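Uncharacterized protein YPL067C (Saccharomyces cerevisiae, PDB 5KCI) is of unknown function but is a cytoplasmic DUF3605 protein possibly connected with histidine-triad biology and amyloid toxicity. Local coordinates at residues K79-A91 with V187-A199. Residues are numbered along the deposited sequence; the frame is centred on the assembly and turned at random.
Sequences KAFSSSTLYAVRA and VDDILSHGFEPLA
Val-89 overlaps two side chains of 187-199 at once: its CG2 lies 4.0 Å from Phe-195 CE2 and 4.1 Å from Leu-191 CD2, crossing both at about a right angle. It sits on 87-91, an outermost strand of the four-stranded antiparallel sheet, and the end of helix 180-193 runs across one face of that strand, nearly antiparallel to it. CG2 stands anti to the backbone N (CG1 is at chi1 60°); beta-branching suits a strand residue, and here it turns one methyl to both neighbours. Leu-191 reaches further, its CD1 meeting Ala-91 CB at 4.1 Å; the small alanine methyl lets the leucine branch lie close over the strand backbone, CD2 3.8 Å from Val-89 O. Gly-194 ends the helix with positive phi, which glycine adopts readily, and the chain continues in the helix's direction, past Tyr-87 towards Ser-82. The Tyr-87 hydroxyl donates to Phe-195 O (OH to O, 2.8 Å) from above the carbonyl plane; the phenol is long enough to reach the tail's backbone, and chi1 56° swings the ring towards it. Pro-197, with no N-H to offer, packs its CD 3.3 Å from Tyr-87 OH. Phe-133 meets the Tyr-87 ring edge-to-face and stacks on Phe-81. Beyond the proline, Phe-81, third residue of the type II turn 79-82, turns its carbonyl to the tail: Leu-198 N gives Phe-81 O a nearly straight bond of 2.8 Å, 168° at the hydrogen.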
# COMPACT_ATOMS: atom_id res chain seq x y z
N LYS A 79 18.45 4.62 0.05
CA LYS A 79 17.21 5.33 -0.24
C LYS A 79 16.04 4.36 -0.31
O LYS A 79 16.19 3.23 -0.76
CB LYS A 79 17.31 6.09 -1.58
CG LYS A 79 17.97 7.48 -1.52
CD LYS A 79 18.27 8.03 -2.93
CE LYS A 79 17.02 8.54 -3.65
NZ LYS A 79 17.28 8.88 -5.10
N ALA A 80 14.87 4.82 0.15
CA ALA A 80 13.65 4.03 0.05
C ALA A 80 13.48 3.58 -1.39
O ALA A 80 13.78 4.34 -2.31
CB ALA A 80 12.45 4.87 0.48
N PHE A 81 13.10 2.32 -1.58
CA PHE A 81 12.80 1.72 -2.88
C PHE A 81 14.03 1.55 -3.77
O PHE A 81 13.88 1.11 -4.93
CB PHE A 81 11.74 2.54 -3.64
CG PHE A 81 10.50 2.79 -2.84
CD1 PHE A 81 9.83 1.74 -2.21
CD2 PHE A 81 10.02 4.08 -2.67
CE1 PHE A 81 8.70 1.96 -1.45
CE2 PHE A 81 8.89 4.31 -1.91
CZ PHE A 81 8.24 3.26 -1.29
N SER A 82 15.24 1.85 -3.27
CA SER A 82 16.46 1.73 -4.07
C SER A 82 16.86 0.29 -4.32
O SER A 82 17.70 0.05 -5.18
CB SER A 82 17.63 2.41 -3.36
OG SER A 82 17.92 1.70 -2.18
N SER A 83 16.30 -0.65 -3.57
CA SER A 83 16.62 -2.06 -3.72
C SER A 83 15.39 -2.87 -3.36
O SER A 83 14.65 -2.50 -2.45
CB SER A 83 17.79 -2.46 -2.82
OG SER A 83 17.94 -3.86 -2.80
N SER A 84 15.15 -3.98 -4.08
CA SER A 84 13.95 -4.77 -3.84
C SER A 84 13.92 -5.38 -2.45
O SER A 84 12.84 -5.78 -1.98
CB SER A 84 13.83 -5.86 -4.91
OG SER A 84 14.88 -6.81 -4.84
N THR A 85 15.06 -5.45 -1.76
CA THR A 85 15.07 -5.97 -0.41
C THR A 85 14.48 -5.00 0.60
O THR A 85 14.31 -5.38 1.77
CB THR A 85 16.50 -6.29 0.04
OG1 THR A 85 17.22 -5.07 0.22
CG2 THR A 85 17.22 -7.14 -0.98
N LEU A 86 14.22 -3.76 0.21
CA LEU A 86 13.80 -2.71 1.12
C LEU A 86 12.29 -2.50 1.12
O LEU A 86 11.81 -1.61 1.83
CB LEU A 86 14.49 -1.40 0.76
CG LEU A 86 16.02 -1.37 0.93
CD1 LEU A 86 16.60 -0.02 0.54
CD2 LEU A 86 16.42 -1.70 2.36
N TYR A 87 11.54 -3.27 0.32
CA TYR A 87 10.10 -3.09 0.28
C TYR A 87 9.42 -4.41 -0.08
O TYR A 87 10.06 -5.37 -0.51
CB TYR A 87 9.71 -1.98 -0.71
CG TYR A 87 10.22 -2.20 -2.11
CD1 TYR A 87 9.52 -2.98 -3.03
CD2 TYR A 87 11.41 -1.63 -2.51
CE1 TYR A 87 10.01 -3.16 -4.33
CE2 TYR A 87 11.91 -1.82 -3.80
CZ TYR A 87 11.22 -2.59 -4.69
OH TYR A 87 11.73 -2.76 -5.97
N ALA A 88 8.11 -4.44 0.10
CA ALA A 88 7.32 -5.62 -0.24
C ALA A 88 5.89 -5.18 -0.51
O ALA A 88 5.35 -4.33 0.19
CB ALA A 88 7.37 -6.65 0.88
N VAL A 89 5.28 -5.78 -1.52
CA VAL A 89 3.88 -5.50 -1.87
C VAL A 89 3.06 -6.75 -1.58
O VAL A 89 3.46 -7.87 -1.94
CB VAL A 89 3.75 -5.02 -3.33
CG1 VAL A 89 4.26 -6.04 -4.28
CG2 VAL A 89 2.30 -4.68 -3.63
N ARG A 90 1.93 -6.57 -0.89
CA ARG A 90 1.03 -7.65 -0.54
C ARG A 90 -0.40 -7.24 -0.87
O ARG A 90 -0.71 -6.06 -0.94
CB ARG A 90 1.10 -7.97 0.96
CG ARG A 90 2.45 -8.47 1.44
CD ARG A 90 2.66 -9.91 1.08
NE ARG A 90 3.92 -10.46 1.59
CZ ARG A 90 5.10 -10.32 1.01
NH1 ARG A 90 5.23 -9.62 -0.11
NH2 ARG A 90 6.18 -10.86 1.56
N ALA A 91 -1.25 -8.23 -1.15
CA ALA A 91 -2.67 -7.96 -1.20
C ALA A 91 -3.19 -7.70 0.21
O ALA A 91 -2.78 -8.36 1.16
CB ALA A 91 -3.42 -9.14 -1.84
N VAL A 187 -2.92 -9.15 -11.08
CA VAL A 187 -2.50 -8.88 -9.71
C VAL A 187 -1.58 -10.00 -9.21
O VAL A 187 -0.58 -9.74 -8.54
CB VAL A 187 -3.73 -8.69 -8.82
CG1 VAL A 187 -3.35 -8.63 -7.34
CG2 VAL A 187 -4.49 -7.44 -9.28
N ASP A 188 -1.90 -11.25 -9.55
CA ASP A 188 -1.00 -12.35 -9.20
C ASP A 188 0.37 -12.11 -9.83
O ASP A 188 1.40 -12.34 -9.19
CB ASP A 188 -1.60 -13.69 -9.67
CG ASP A 188 -2.75 -14.19 -8.78
OD1 ASP A 188 -3.01 -13.59 -7.72
OD2 ASP A 188 -3.40 -15.19 -9.13
N ASP A 189 0.38 -11.62 -11.07
CA ASP A 189 1.64 -11.29 -11.74
C ASP A 189 2.43 -10.25 -10.94
O ASP A 189 3.62 -10.44 -10.64
CB ASP A 189 1.31 -10.77 -13.15
CG ASP A 189 2.40 -11.06 -14.14
OD1 ASP A 189 2.90 -12.20 -14.14
OD2 ASP A 189 2.77 -10.15 -14.91
N ILE A 190 1.77 -9.15 -10.58
CA ILE A 190 2.43 -8.08 -9.82
C ILE A 190 3.00 -8.62 -8.52
O ILE A 190 4.15 -8.33 -8.16
CB ILE A 190 1.44 -6.94 -9.56
CG1 ILE A 190 1.15 -6.21 -10.86
CG2 ILE A 190 1.98 -5.98 -8.51
CD1 ILE A 190 -0.13 -5.44 -10.84
N LEU A 191 2.19 -9.35 -7.76
CA LEU A 191 2.62 -9.83 -6.46
C LEU A 191 3.74 -10.86 -6.58
O LEU A 191 4.60 -10.94 -5.69
CB LEU A 191 1.44 -10.43 -5.71
CG LEU A 191 0.28 -9.47 -5.42
CD1 LEU A 191 -0.90 -10.24 -4.84
CD2 LEU A 191 0.73 -8.37 -4.47
N SER A 192 3.74 -11.66 -7.65
CA SER A 192 4.77 -12.66 -7.84
C SER A 192 6.09 -12.01 -8.22
O SER A 192 7.13 -12.32 -7.64
CB SER A 192 4.34 -13.65 -8.93
OG SER A 192 5.42 -14.47 -9.31
N HIS A 193 6.06 -11.08 -9.18
CA HIS A 193 7.27 -10.38 -9.61
C HIS A 193 7.71 -9.32 -8.60
O HIS A 193 8.92 -9.09 -8.45
CB HIS A 193 7.04 -9.72 -10.97
CG HIS A 193 6.83 -10.68 -12.08
ND1 HIS A 193 7.73 -11.69 -12.38
CD2 HIS A 193 5.83 -10.80 -12.99
CE1 HIS A 193 7.28 -12.38 -13.41
NE2 HIS A 193 6.14 -11.86 -13.80
N GLY A 194 6.77 -8.66 -7.94
CA GLY A 194 7.07 -7.50 -7.12
C GLY A 194 7.27 -6.25 -7.96
O GLY A 194 7.31 -6.27 -9.19
N PHE A 195 7.43 -5.13 -7.26
CA PHE A 195 7.78 -3.91 -7.95
C PHE A 195 9.29 -3.84 -8.17
O PHE A 195 10.08 -4.42 -7.44
CB PHE A 195 7.31 -2.71 -7.15
CG PHE A 195 5.82 -2.51 -7.14
CD1 PHE A 195 5.04 -2.84 -8.26
CD2 PHE A 195 5.19 -1.99 -6.04
CE1 PHE A 195 3.66 -2.63 -8.24
CE2 PHE A 195 3.82 -1.79 -6.02
CZ PHE A 195 3.06 -2.11 -7.12
N GLU A 196 9.68 -3.07 -9.20
CA GLU A 196 11.09 -2.87 -9.54
C GLU A 196 11.66 -1.68 -8.78
O GLU A 196 10.96 -0.68 -8.58
CB GLU A 196 11.24 -2.62 -11.04
CG GLU A 196 10.78 -3.77 -11.91
CD GLU A 196 11.07 -3.53 -13.38
OE1 GLU A 196 11.43 -2.39 -13.74
OE2 GLU A 196 10.94 -4.49 -14.18
N PRO A 197 12.92 -1.76 -8.38
CA PRO A 197 13.51 -0.69 -7.56
C PRO A 197 13.78 0.56 -8.38
O PRO A 197 13.81 0.54 -9.62
CB PRO A 197 14.82 -1.30 -7.04
CG PRO A 197 15.17 -2.33 -8.05
CD PRO A 197 13.85 -2.89 -8.53
N LEU A 198 13.97 1.67 -7.67
CA LEU A 198 14.20 2.97 -8.27
C LEU A 198 15.42 3.60 -7.61
O LEU A 198 15.48 3.73 -6.38
CB LEU A 198 12.98 3.87 -8.10
CG LEU A 198 13.10 5.28 -8.70
CD1 LEU A 198 13.21 5.26 -10.20
CD2 LEU A 198 11.91 6.09 -8.28
N ALA A 199 16.41 3.97 -8.41
CA ALA A 199 17.63 4.56 -7.84
C ALA A 199 17.29 5.86 -7.12
O ALA A 199 16.34 6.55 -7.51
CB ALA A 199 18.67 4.81 -8.92